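Local coordinates for protein Blo t 1 allergen (Blomia tropicalis, PDB 5JT8) that probably acts as a papain-family cysteine protease, made with an inhibitory propeptide, and is a mite allergen, at residues E104-T109 / M241-Q246; A141-A146 / L160-L165; P175-N180 / I195-V200; G256-F261 / G271-D276; W297-S302 / L322-Y327. All coordinates share one frame; numbering follows the deposited sequence.

Five contacts in one papain-like chain illustrate how chemistry follows place in the fold. Contacts 2 and 5 are buried and largely apolar: the first packs the lead-in and first turn of helix 162-168 on helix 139-154, the second sets a loop against a sheet strand. Contacts 1, 3 and 4 are partly buried. Contact 1 is a thin apolar touch, contact 3 works through waters, and contact 4 mixes a helix cap with bound nitrate. Contacts 2 and 3 touch, about 11 Å between centres, joined by probable hydrogen bonds between 160-165 and 195-200. Contacts 4 and 5 are joined where 271-276 probably hydrogen-bonds to 322-327, and Trp297 of contact 5 packs on Met241 of contact 1.

Contact 1 of 5, residues E104-T109 / M241-Q246; sequences EPLINT and MYTIQQ
Leu106, in the chain that probably links the propeptide to the mature papain-like enzyme, rests on helix 237-247 through Tyr242 and Thr243. One methyl makes the closest approach. Leu106 CD1 comes to 3.7 Å from Thr243 OG1, the two side chains crossing at about a right angle, and lies 4.2 Å from Tyr242 CD2 in an oblique approach to the ring. CD1 stands anti to CA (chi2 180°), which carries this methyl outward to the helix, with CD2 just behind it. Although CD1 faces an oxygen, the meeting is a van der Waals one: the Thr243 hydroxyl is bonded to Asp239 O, one turn earlier in the helix. The same Asp239 takes the Leu106 N-H on its OD2, tying the 104-109 backbone beside the methyl contact. Farther round, Tyr242 stacks on Tyr110, while Thr243 and Ile244 reach Val250 of strand 250-254 and Ile244 also packs on strand 281-291, placing this helix between the outer loop 104-109 and the sheet.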
# COMPACT_ATOMS: atom_id res chain seq x y z
N GLU A 104 13.01 11.44 -16.93
CA GLU A 104 12.60 12.83 -17.09
C GLU A 104 11.25 13.09 -16.44
O GLU A 104 10.47 12.15 -16.28
CB GLU A 104 12.54 13.20 -18.57
CG GLU A 104 13.89 13.19 -19.26
CD GLU A 104 14.85 14.15 -18.62
OE1 GLU A 104 14.43 15.28 -18.29
OE2 GLU A 104 16.04 13.78 -18.46
N PRO A 105 10.96 14.36 -16.10
CA PRO A 105 9.59 14.69 -15.67
C PRO A 105 8.64 14.54 -16.84
O PRO A 105 9.12 14.37 -17.96
CB PRO A 105 9.68 16.17 -15.23
CG PRO A 105 11.11 16.53 -15.28
CD PRO A 105 11.83 15.55 -16.16
N LEU A 106 7.33 14.61 -16.60
CA LEU A 106 6.36 14.68 -17.69
C LEU A 106 6.63 15.88 -18.58
O LEU A 106 7.12 16.91 -18.10
CB LEU A 106 4.94 14.77 -17.16
CG LEU A 106 4.57 13.68 -16.14
CD1 LEU A 106 3.14 13.88 -15.67
CD2 LEU A 106 4.76 12.29 -16.74
N ILE A 107 6.30 15.75 -19.86
CA ILE A 107 6.26 16.91 -20.75
C ILE A 107 5.32 17.93 -20.09
O ILE A 107 4.16 17.63 -19.78
CB ILE A 107 5.78 16.53 -22.18
CG1 ILE A 107 6.88 15.73 -22.91
CG2 ILE A 107 5.39 17.77 -22.98
CD1 ILE A 107 6.36 14.98 -24.14
N ASN A 108 5.85 19.13 -19.88
CA ASN A 108 5.30 20.05 -18.87
C ASN A 108 4.29 21.02 -19.44
O ASN A 108 4.34 22.22 -19.15
CB ASN A 108 6.44 20.84 -18.21
CG ASN A 108 6.02 21.50 -16.90
OD1 ASN A 108 5.31 20.90 -16.09
ND2 ASN A 108 6.43 22.76 -16.71
N THR A 109 3.36 20.51 -20.22
CA THR A 109 2.46 21.39 -20.93
C THR A 109 0.99 21.18 -20.56
O THR A 109 0.11 21.75 -21.19
CB THR A 109 2.61 21.21 -22.44
OG1 THR A 109 2.27 19.86 -22.79
CG2 THR A 109 4.05 21.51 -22.87
N MET A 241 -0.08 14.24 -9.55
CA MET A 241 -1.50 14.61 -9.63
C MET A 241 -2.02 14.50 -11.06
O MET A 241 -3.11 13.98 -11.31
CB MET A 241 -1.76 16.05 -9.12
CG MET A 241 -1.45 16.27 -7.64
SD MET A 241 -1.10 18.01 -7.22
CE MET A 241 -2.70 18.72 -7.42
N TYR A 242 -1.26 15.03 -12.00
CA TYR A 242 -1.65 14.88 -13.39
C TYR A 242 -1.72 13.40 -13.85
O TYR A 242 -2.64 13.00 -14.58
CB TYR A 242 -0.69 15.64 -14.29
CG TYR A 242 -1.28 15.75 -15.65
CD1 TYR A 242 -2.35 16.60 -15.88
CD2 TYR A 242 -0.83 14.95 -16.68
CE1 TYR A 242 -2.94 16.68 -17.13
CE2 TYR A 242 -1.39 15.02 -17.93
CZ TYR A 242 -2.44 15.89 -18.15
OH TYR A 242 -3.00 15.97 -19.41
N THR A 243 -0.72 12.61 -13.44
CA THR A 243 -0.72 11.17 -13.75
C THR A 243 -1.97 10.50 -13.20
O THR A 243 -2.62 9.71 -13.88
CB THR A 243 0.54 10.50 -13.19
OG1 THR A 243 1.69 11.06 -13.84
CG2 THR A 243 0.51 8.95 -13.39
N ILE A 244 -2.33 10.86 -11.97
CA ILE A 244 -3.52 10.31 -11.33
C ILE A 244 -4.77 10.71 -12.10
O ILE A 244 -5.66 9.89 -12.32
CB ILE A 244 -3.63 10.78 -9.87
CG1 ILE A 244 -2.57 10.07 -9.03
CG2 ILE A 244 -5.04 10.55 -9.32
CD1 ILE A 244 -2.37 10.70 -7.64
N GLN A 245 -4.81 11.97 -12.52
CA GLN A 245 -5.94 12.46 -13.30
C GLN A 245 -6.07 11.75 -14.65
O GLN A 245 -7.18 11.38 -15.05
CB GLN A 245 -5.83 13.97 -13.52
CG GLN A 245 -7.06 14.55 -14.22
CD GLN A 245 -7.00 16.07 -14.43
OE1 GLN A 245 -7.99 16.77 -14.22
NE2 GLN A 245 -5.87 16.57 -14.88
N GLN A 246 -4.95 11.56 -15.36
CA GLN A 246 -5.00 11.00 -16.71
C GLN A 246 -4.87 9.48 -16.80
O GLN A 246 -5.32 8.87 -17.78
CB GLN A 246 -3.92 11.63 -17.60
CG GLN A 246 -4.16 13.09 -18.00
CD GLN A 246 -5.63 13.51 -18.02
OE1 GLN A 246 -6.03 14.41 -17.28
NE2 GLN A 246 -6.43 12.89 -18.90

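Contact 2 of 5, residues A141-A146 / L160-L165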
# COMPACT_ATOMS: atom_id res chain seq x y z
N ALA A 141 -1.37 -3.38 -3.93
CA ALA A 141 -1.33 -2.07 -4.54
C ALA A 141 -1.51 -2.18 -6.06
O ALA A 141 -2.29 -1.44 -6.67
CB ALA A 141 0.00 -1.34 -4.19
N ALA A 142 -0.82 -3.14 -6.66
CA ALA A 142 -0.96 -3.38 -8.08
C ALA A 142 -2.38 -3.84 -8.41
O ALA A 142 -3.00 -3.34 -9.34
CB ALA A 142 0.06 -4.41 -8.55
N ALA A 143 -2.89 -4.80 -7.65
CA ALA A 143 -4.22 -5.33 -7.92
C ALA A 143 -5.26 -4.24 -7.76
O ALA A 143 -6.21 -4.17 -8.52
CB ALA A 143 -4.54 -6.51 -7.00
N GLY A 144 -5.05 -3.37 -6.77
CA GLY A 144 -5.93 -2.25 -6.49
C GLY A 144 -6.02 -1.25 -7.65
O GLY A 144 -7.10 -0.81 -8.04
N VAL A 145 -4.87 -0.89 -8.19
CA VAL A 145 -4.84 -0.03 -9.37
C VAL A 145 -5.59 -0.70 -10.52
O VAL A 145 -6.44 -0.07 -11.16
CB VAL A 145 -3.39 0.29 -9.78
CG1 VAL A 145 -3.33 0.84 -11.20
CG2 VAL A 145 -2.79 1.28 -8.79
N ALA A 146 -5.31 -1.99 -10.76
CA ALA A 146 -5.96 -2.72 -11.86
C ALA A 146 -7.47 -2.76 -11.69
O ALA A 146 -8.23 -2.52 -12.63
CB ALA A 146 -5.39 -4.15 -11.98
N LEU A 160 -9.52 -9.14 -7.76
CA LEU A 160 -8.44 -9.96 -8.28
C LEU A 160 -7.72 -10.72 -7.17
O LEU A 160 -7.79 -10.34 -5.99
CB LEU A 160 -7.46 -9.10 -9.06
CG LEU A 160 -8.04 -8.37 -10.27
CD1 LEU A 160 -7.00 -7.45 -10.90
CD2 LEU A 160 -8.60 -9.33 -11.29
N SER A 161 -7.03 -11.78 -7.56
CA SER A 161 -6.28 -12.62 -6.63
C SER A 161 -4.88 -12.08 -6.33
O SER A 161 -3.95 -12.26 -7.14
CB SER A 161 -6.16 -14.04 -7.21
OG SER A 161 -5.43 -14.90 -6.36
N GLU A 162 -4.71 -11.44 -5.18
CA GLU A 162 -3.38 -11.09 -4.69
C GLU A 162 -2.53 -12.34 -4.47
O GLU A 162 -1.31 -12.30 -4.65
CB GLU A 162 -3.46 -10.29 -3.39
CG GLU A 162 -3.83 -8.82 -3.58
CD GLU A 162 -5.33 -8.61 -3.75
OE1 GLU A 162 -6.10 -9.60 -3.64
OE2 GLU A 162 -5.74 -7.45 -3.98
N GLN A 163 -3.16 -13.43 -4.06
CA GLN A 163 -2.43 -14.65 -3.73
C GLN A 163 -1.72 -15.20 -4.97
O GLN A 163 -0.61 -15.73 -4.88
CB GLN A 163 -3.37 -15.70 -3.12
CG GLN A 163 -2.69 -16.95 -2.54
CD GLN A 163 -1.84 -16.65 -1.32
OE1 GLN A 163 -2.31 -16.06 -0.35
NE2 GLN A 163 -0.56 -17.04 -1.38
N GLU A 164 -2.36 -15.07 -6.13
CA GLU A 164 -1.75 -15.55 -7.36
C GLU A 164 -0.49 -14.73 -7.66
O GLU A 164 0.49 -15.26 -8.18
CB GLU A 164 -2.71 -15.47 -8.56
CG GLU A 164 -2.07 -16.02 -9.84
CD GLU A 164 -2.96 -15.98 -11.06
OE1 GLU A 164 -4.07 -15.40 -11.00
OE2 GLU A 164 -2.53 -16.53 -12.11
N LEU A 165 -0.52 -13.44 -7.33
CA LEU A 165 0.67 -12.61 -7.47
C LEU A 165 1.77 -13.09 -6.52
O LEU A 165 2.93 -13.24 -6.91
CB LEU A 165 0.34 -11.14 -7.21
CG LEU A 165 -0.39 -10.39 -8.32
CD1 LEU A 165 -0.76 -8.99 -7.87
CD2 LEU A 165 0.46 -10.35 -9.63
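Leu160 packs its side chain on Ala143 and Ala146 of helix 139-154, the long helix of the papain fold that follows the modified Cys137. Two small residues one turn apart let the incoming chain lie close: Leu160 CB is 4.4 Å from Ala143 CB, and Leu160 CD1 reaches across to Ala146 CB at 3.8 Å. The Leu160 backbone N-H is held by Glu147 of the same long helix. Next in sequence, Ser161 turns away and serves as the N-cap of helix 162-168; its OG accepts from Glu164 N at 3.1 Å (N-H...O angle 147°) and is also bonded to Tyr205 O. Glu162 begins alongside the long helix and then folds back at chi2 (81°), which brings its carboxylate over the alanine, with OE2 3.4 Å from Ala143 CB. The other oxygen, Glu162 OE1, lies only 3.0 Å from Leu160 O; two acceptors this close may raise the proton affinity of the carboxylate. Beyond it, Glu164 OE2 forms a salt bridge with Arg222 and a hydrogen bond with Tyr193 OH, and its OE1 accepts from Val200 N. Last comes Leu165, which points toward the alanines without reaching contact distance, its CD1 standing 4.6 Å from Ala143 CB.

Contact 3 of 5, residues P175-N180 / I195-V200; sequences PSYQCN and IRTGLV. Unlike the reference sequence in segment 175-180: Pro175 (reference Ser).
The Tyr177 ring and the Arg196 guanidinium are inclined by 49° to each other and do not stack; their side chains slide past one another in opposite directions. At the guanidinium edge, in its plane, sits a water that accepts a weak bond from Arg196 NH1 at 3.3 Å and donates to Ser176 OG at 2.8 Å. The tyrosine makes its contact with the hydroxyl: Tyr177 OH lies 4.0 Å from Arg196 CD, against the extended aliphatic part of the arginine. A second water links Tyr177 OH, 2.7 Å away, to Thr197 OG1. Thr197 is the first residue past the helix, and its OG1 lies beside its own backbone N (chi1 -56°), turned toward that water. The two segments therefore meet mainly through solvent, as befits a partly buried seam. Tyr177 also packs on Lys192, so the loop 175-180 lies along helix 187-196, whose continuation carries Leu199 inward onto Leu165 of helix 162-168.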
# COMPACT_ATOMS: atom_id res chain seq x y z
N PRO A 175 12.05 -17.51 -12.09
CA PRO A 175 13.19 -16.59 -12.04
C PRO A 175 13.07 -15.39 -12.99
O PRO A 175 13.85 -14.44 -12.86
CB PRO A 175 14.39 -17.48 -12.43
CG PRO A 175 13.80 -18.75 -12.99
CD PRO A 175 12.48 -18.91 -12.30
N SER A 176 12.10 -15.40 -13.89
CA SER A 176 11.88 -14.25 -14.75
C SER A 176 11.17 -13.12 -13.98
O SER A 176 10.98 -12.03 -14.53
CB SER A 176 11.06 -14.64 -15.99
OG SER A 176 9.69 -14.83 -15.67
N TYR A 177 10.77 -13.40 -12.73
CA TYR A 177 10.21 -12.36 -11.85
C TYR A 177 11.11 -12.16 -10.64
O TYR A 177 11.82 -13.08 -10.23
CB TYR A 177 8.80 -12.73 -11.38
CG TYR A 177 7.77 -12.71 -12.49
CD1 TYR A 177 7.08 -11.55 -12.80
CD2 TYR A 177 7.51 -13.86 -13.23
CE1 TYR A 177 6.14 -11.53 -13.84
CE2 TYR A 177 6.58 -13.86 -14.26
CZ TYR A 177 5.89 -12.69 -14.55
OH TYR A 177 4.96 -12.70 -15.57
N GLN A 178 11.05 -10.98 -10.04
CA GLN A 178 11.96 -10.62 -8.95
C GLN A 178 11.31 -10.55 -7.56
O GLN A 178 11.98 -10.19 -6.59
CB GLN A 178 12.63 -9.28 -9.25
CG GLN A 178 13.58 -9.33 -10.43
CD GLN A 178 14.69 -10.34 -10.20
OE1 GLN A 178 14.97 -11.19 -11.06
NE2 GLN A 178 15.32 -10.26 -9.04
N CYS A 179 10.03 -10.90 -7.45
CA CYS A 179 9.35 -10.81 -6.15
C CYS A 179 9.68 -11.91 -5.15
O CYS A 179 10.21 -12.98 -5.51
CB CYS A 179 7.84 -10.77 -6.35
SG CYS A 179 7.37 -9.43 -7.43
N ASN A 180 9.38 -11.65 -3.88
CA ASN A 180 9.70 -12.59 -2.81
C ASN A 180 8.48 -12.97 -1.94
O ASN A 180 8.61 -13.24 -0.74
CB ASN A 180 10.83 -12.01 -1.96
CG ASN A 180 12.03 -11.60 -2.81
OD1 ASN A 180 12.84 -12.44 -3.18
ND2 ASN A 180 12.12 -10.31 -3.15
N ILE A 195 0.29 -8.34 -17.36
CA ILE A 195 0.40 -8.26 -18.81
C ILE A 195 0.58 -9.62 -19.44
O ILE A 195 -0.17 -10.02 -20.33
CB ILE A 195 1.58 -7.35 -19.23
CG1 ILE A 195 1.29 -5.89 -18.89
CG2 ILE A 195 1.88 -7.49 -20.73
CD1 ILE A 195 2.54 -5.04 -18.87
N ARG A 196 1.59 -10.35 -18.97
CA ARG A 196 1.99 -11.55 -19.68
C ARG A 196 1.06 -12.73 -19.42
O ARG A 196 0.89 -13.60 -20.27
CB ARG A 196 3.42 -11.92 -19.29
CG ARG A 196 4.44 -10.85 -19.67
CD ARG A 196 5.83 -11.18 -19.17
NE ARG A 196 6.77 -10.09 -19.41
CZ ARG A 196 8.00 -10.02 -18.91
NH1 ARG A 196 8.46 -11.00 -18.13
NH2 ARG A 196 8.77 -8.98 -19.19
N THR A 197 0.44 -12.75 -18.24
CA THR A 197 -0.33 -13.92 -17.80
C THR A 197 -1.77 -13.55 -17.42
O THR A 197 -2.70 -14.28 -17.72
CB THR A 197 0.34 -14.58 -16.58
OG1 THR A 197 1.69 -14.92 -16.91
CG2 THR A 197 -0.41 -15.85 -16.13
N GLY A 198 -1.93 -12.39 -16.79
CA GLY A 198 -3.21 -11.97 -16.24
C GLY A 198 -3.53 -12.64 -14.91
O GLY A 198 -2.97 -13.67 -14.58
N LEU A 199 -4.45 -12.04 -14.15
CA LEU A 199 -4.86 -12.60 -12.85
C LEU A 199 -6.28 -13.12 -12.89
O LEU A 199 -7.15 -12.50 -13.50
CB LEU A 199 -4.75 -11.54 -11.75
CG LEU A 199 -3.35 -11.07 -11.36
CD1 LEU A 199 -3.46 -9.82 -10.47
CD2 LEU A 199 -2.60 -12.19 -10.66
N VAL A 200 -6.53 -14.26 -12.24
CA VAL A 200 -7.90 -14.72 -12.07
C VAL A 200 -8.49 -13.98 -10.87
O VAL A 200 -7.77 -13.31 -10.12
CB VAL A 200 -8.00 -16.25 -11.84
CG1 VAL A 200 -7.48 -17.02 -13.04
CG2 VAL A 200 -7.28 -16.65 -10.55
O HOH W 1 7.54 -14.09 -17.32
O HOH W 2 3.99 -15.24 -15.91

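Contact 4 of 5, residues G256-F261 / G271-D276; sequences GSNNYF and GVAYND. With NO3 (nitrate ion), chain H; NO3 (nitrate ion), chain J.
Asn258 and Tyr260 at the start of helix 259-262 face Val272 of a loop in the sheet-bearing half of the papain fold, with Tyr260 CA and Val272 CA 7.6 Å apart. Asn258 is the N-cap of that short helix, while the loop continues into a type II beta turn, Ala273 to Asp276, closed by a weak bond from Asp276 N to Ala273 O. The cap comes from Asn258 OD1: it receives Phe261 N at 3.2 Å, on a lone pair in the carbonyl plane and nearly straight (161°), and a weaker, more bent bond from Tyr260 N. With its CG trans to the backbone N (chi1 171°), the amide meets the valine from the opposite direction, Asn258 OD1 lying 3.7 Å from Val272 CG1. The second valine methyl, Val272 CG2, packs on Tyr260 CB at 3.9 Å and comes obliquely to the start of the ring. The Tyr260 and Trp58 rings meet edge-to-face, Trp58 lying in the I29 propeptide range. A nitrate, probably from the crystallisation liquor, joins the segments more loosely: Ala273 N donates to its O1 at 3.1 Å, and Asn258 ND2 weakly to its O3 at 3.5 Å. Another nitrate lies beyond the turn, where Asn275 ND2 donates to its O2 at 3.1 Å.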
# COMPACT_ATOMS: atom_id res chain seq x y z
N GLY A 256 5.95 2.90 5.35
CA GLY A 256 4.77 2.46 6.08
C GLY A 256 5.00 2.17 7.56
O GLY A 256 4.08 2.30 8.36
N SER A 257 6.23 1.80 7.94
CA SER A 257 6.50 1.39 9.32
C SER A 257 6.77 2.58 10.25
O SER A 257 6.92 2.40 11.46
CB SER A 257 7.67 0.40 9.38
OG SER A 257 8.88 0.96 8.90
N ASN A 258 6.82 3.79 9.69
CA ASN A 258 6.87 5.01 10.49
C ASN A 258 5.71 5.05 11.50
O ASN A 258 4.57 4.75 11.15
CB ASN A 258 6.84 6.25 9.59
CG ASN A 258 6.66 7.54 10.38
OD1 ASN A 258 5.55 7.90 10.79
ND2 ASN A 258 7.76 8.26 10.59
N ASN A 259 6.01 5.42 12.75
CA ASN A 259 5.03 5.36 13.83
C ASN A 259 3.75 6.12 13.54
O ASN A 259 2.66 5.62 13.80
CB ASN A 259 5.64 5.90 15.13
CG ASN A 259 6.40 4.84 15.89
OD1 ASN A 259 5.96 3.69 15.98
ND2 ASN A 259 7.55 5.21 16.45
N TYR A 260 3.88 7.32 12.99
CA TYR A 260 2.72 8.17 12.71
C TYR A 260 1.86 7.56 11.60
O TYR A 260 0.63 7.50 11.72
CB TYR A 260 3.18 9.58 12.32
CG TYR A 260 3.92 10.30 13.43
CD1 TYR A 260 5.29 10.11 13.62
CD2 TYR A 260 3.25 11.15 14.30
CE1 TYR A 260 5.97 10.76 14.64
CE2 TYR A 260 3.93 11.79 15.33
CZ TYR A 260 5.28 11.60 15.49
OH TYR A 260 5.96 12.23 16.50
N PHE A 261 2.49 7.11 10.53
CA PHE A 261 1.73 6.49 9.46
C PHE A 261 1.13 5.17 9.94
O PHE A 261 -0.04 4.87 9.68
CB PHE A 261 2.59 6.26 8.22
CG PHE A 261 1.81 5.71 7.07
CD1 PHE A 261 1.09 6.57 6.24
CD2 PHE A 261 1.73 4.35 6.85
CE1 PHE A 261 0.34 6.08 5.19
CE2 PHE A 261 0.97 3.84 5.81
CZ PHE A 261 0.29 4.71 4.97
N GLY A 271 4.01 17.24 8.63
CA GLY A 271 5.34 17.31 9.20
C GLY A 271 6.03 15.98 9.49
O GLY A 271 6.87 15.91 10.37
N VAL A 272 5.69 14.93 8.75
CA VAL A 272 6.35 13.65 8.98
C VAL A 272 7.31 13.28 7.85
O VAL A 272 6.93 13.25 6.66
CB VAL A 272 5.30 12.51 9.15
CG1 VAL A 272 5.98 11.15 9.13
CG2 VAL A 272 4.52 12.69 10.44
N ALA A 273 8.57 13.03 8.23
CA ALA A 273 9.56 12.37 7.38
C ALA A 273 9.68 13.00 6.00
O ALA A 273 9.47 12.33 4.99
CB ALA A 273 9.22 10.88 7.23
N TYR A 274 9.99 14.28 5.98
CA TYR A 274 10.17 15.01 4.74
C TYR A 274 11.28 14.40 3.89
O TYR A 274 12.35 14.08 4.41
CB TYR A 274 10.48 16.48 5.03
CG TYR A 274 9.26 17.31 5.40
CD1 TYR A 274 8.02 16.72 5.62
CD2 TYR A 274 9.35 18.70 5.50
CE1 TYR A 274 6.92 17.48 5.94
CE2 TYR A 274 8.25 19.47 5.83
CZ TYR A 274 7.04 18.85 6.05
OH TYR A 274 5.94 19.61 6.36
N ASN A 275 11.02 14.20 2.60
CA ASN A 275 12.01 13.66 1.67
C ASN A 275 12.57 12.31 2.11
O ASN A 275 13.75 12.03 1.90
CB ASN A 275 13.17 14.64 1.48
CG ASN A 275 12.70 16.06 1.21
OD1 ASN A 275 11.98 16.32 0.23
ND2 ASN A 275 13.09 16.99 2.08
N ASP A 276 11.73 11.48 2.72
CA ASP A 276 12.18 10.17 3.19
C ASP A 276 12.75 9.28 2.07
O ASP A 276 12.11 9.09 1.02
CB ASP A 276 11.03 9.44 3.86
CG ASP A 276 11.50 8.46 4.90
OD1 ASP A 276 12.63 7.94 4.77
OD2 ASP A 276 10.75 8.25 5.87
N NO3 H . 9.20 11.72 11.38
O1 NO3 H . 9.16 12.99 11.31
O2 NO3 H . 9.80 11.06 10.48
O3 NO3 H . 8.65 11.11 12.35
N NO3 J . 10.88 20.36 2.65
O1 NO3 J . 10.55 21.32 3.41
O2 NO3 J . 12.04 19.86 2.74
O3 NO3 J . 10.07 19.91 1.80

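Contact 5 of 5, residues W297-S302 / L322-Y327. Unlike the reference sequence in segment 322-327: Tyr327 (reference Phe).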
# COMPACT_ATOMS: atom_id res chain seq x y z
N TRP A 297 -2.64 14.25 0.23
CA TRP A 297 -2.83 13.11 -0.65
C TRP A 297 -3.92 12.20 -0.08
O TRP A 297 -4.05 12.10 1.14
CB TRP A 297 -1.55 12.30 -0.78
CG TRP A 297 -0.41 12.98 -1.45
CD1 TRP A 297 0.77 13.35 -0.89
CD2 TRP A 297 -0.32 13.31 -2.83
NE1 TRP A 297 1.59 13.92 -1.83
CE2 TRP A 297 0.93 13.91 -3.04
CE3 TRP A 297 -1.19 13.18 -3.92
CZ2 TRP A 297 1.35 14.35 -4.28
CZ3 TRP A 297 -0.78 13.64 -5.16
CH2 TRP A 297 0.48 14.20 -5.33
N ILE A 298 -4.67 11.53 -0.94
CA ILE A 298 -5.56 10.47 -0.46
C ILE A 298 -4.94 9.10 -0.74
O ILE A 298 -4.71 8.71 -1.90
CB ILE A 298 -6.94 10.53 -1.10
CG1 ILE A 298 -7.51 11.96 -1.02
CG2 ILE A 298 -7.87 9.52 -0.43
CD1 ILE A 298 -8.77 12.19 -1.86
N ILE A 299 -4.67 8.36 0.33
CA ILE A 299 -3.97 7.09 0.25
C ILE A 299 -4.89 5.91 0.51
O ILE A 299 -5.54 5.82 1.55
CB ILE A 299 -2.80 7.05 1.25
CG1 ILE A 299 -1.67 7.96 0.76
CG2 ILE A 299 -2.27 5.62 1.44
CD1 ILE A 299 -0.47 7.99 1.68
N ARG A 300 -4.97 5.01 -0.46
CA ARG A 300 -5.67 3.74 -0.24
C ARG A 300 -4.70 2.69 0.28
O ARG A 300 -3.76 2.29 -0.43
CB ARG A 300 -6.33 3.24 -1.52
CG ARG A 300 -6.85 1.82 -1.42
CD ARG A 300 -7.44 1.38 -2.74
NE ARG A 300 -7.78 -0.04 -2.75
CZ ARG A 300 -9.02 -0.51 -2.63
NH1 ARG A 300 -10.05 0.31 -2.49
NH2 ARG A 300 -9.23 -1.82 -2.66
N ASN A 301 -4.94 2.24 1.50
CA ASN A 301 -4.05 1.30 2.17
C ASN A 301 -4.68 -0.10 2.16
O ASN A 301 -5.85 -0.24 1.80
CB ASN A 301 -3.77 1.78 3.60
CG ASN A 301 -2.51 1.16 4.21
OD1 ASN A 301 -1.93 0.23 3.66
ND2 ASN A 301 -2.11 1.67 5.36
N SER A 302 -3.91 -1.12 2.52
CA SER A 302 -4.39 -2.50 2.53
C SER A 302 -4.32 -3.12 3.93
O SER A 302 -3.88 -4.26 4.09
CB SER A 302 -3.58 -3.34 1.54
OG SER A 302 -2.18 -3.24 1.80
N LEU A 322 7.37 11.01 3.79
CA LEU A 322 7.48 9.56 3.85
C LEU A 322 7.84 8.90 2.52
O LEU A 322 7.52 7.75 2.31
CB LEU A 322 6.16 8.96 4.36
CG LEU A 322 5.72 9.32 5.78
CD1 LEU A 322 4.23 9.12 5.91
CD2 LEU A 322 6.45 8.47 6.82
N GLY A 323 8.47 9.65 1.61
CA GLY A 323 8.87 9.11 0.31
C GLY A 323 7.75 8.79 -0.67
O GLY A 323 7.94 8.02 -1.61
N ILE A 324 6.58 9.39 -0.46
CA ILE A 324 5.42 9.21 -1.33
C ILE A 324 5.73 9.43 -2.82
O ILE A 324 5.23 8.70 -3.68
CB ILE A 324 4.29 10.17 -0.90
CG1 ILE A 324 3.55 9.59 0.31
CG2 ILE A 324 3.30 10.46 -2.05
CD1 ILE A 324 2.71 10.63 1.04
N ASN A 325 6.55 10.43 -3.12
CA ASN A 325 6.92 10.74 -4.50
C ASN A 325 8.08 9.91 -5.09
O ASN A 325 8.50 10.16 -6.22
CB ASN A 325 7.32 12.22 -4.63
CG ASN A 325 6.21 13.17 -4.24
OD1 ASN A 325 5.77 13.19 -3.09
ND2 ASN A 325 5.75 13.98 -5.20
N ASN A 326 8.63 8.97 -4.33
CA ASN A 326 9.85 8.30 -4.78
C ASN A 326 9.59 7.36 -5.95
O ASN A 326 10.31 7.39 -6.94
CB ASN A 326 10.50 7.53 -3.62
CG ASN A 326 11.13 8.46 -2.58
OD1 ASN A 326 11.23 9.67 -2.78
ND2 ASN A 326 11.58 7.88 -1.46
N TYR A 327 8.56 6.53 -5.83
CA TYR A 327 8.33 5.43 -6.77
C TYR A 327 6.87 5.31 -7.15
O TYR A 327 6.15 4.44 -6.67
CB TYR A 327 8.79 4.10 -6.17
CG TYR A 327 10.21 4.09 -5.70
CD1 TYR A 327 11.27 4.04 -6.60
CD2 TYR A 327 10.51 4.11 -4.34
CE1 TYR A 327 12.58 4.00 -6.17
CE2 TYR A 327 11.82 4.09 -3.90
CZ TYR A 327 12.85 4.04 -4.82
OH TYR A 327 14.14 4.01 -4.37
O HOH W 3 4.23 14.89 -1.82
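Ile324 of a loop plugs against Trp297 and Ile299 on strand 294-300, in the sheet of the papain fold. Its CB is directed at the strand, and from there the two branches divide. CG2, trans to the backbone N (chi1 of CG1 is -80°), lies over one face of the indole, offset toward the ring's rim, in a CH-pi contact, 4.1 Å from the centroid of the five-membered ring and 22° off its normal. CG1 carries the chain onward to CD1, which reaches Trp297 CD1 at 3.9 Å and meets Ile299 CD1 tip to tip at 4.2 Å. Val315 of the neighbouring strand touches both isoleucines. Past this strand, Asn301 OD1 is bonded to His281 NE2, consistent with the Asn-His bond of the papain-family catalytic triad. Asn325 adds the polar part: its ND2 is held by Ser235 O and Asp237, while Asn325 OD1 accepts from a bridging water at 2.6 Å. That water sits in the indole plane and accepts from Trp297 NE1 at 2.8 Å.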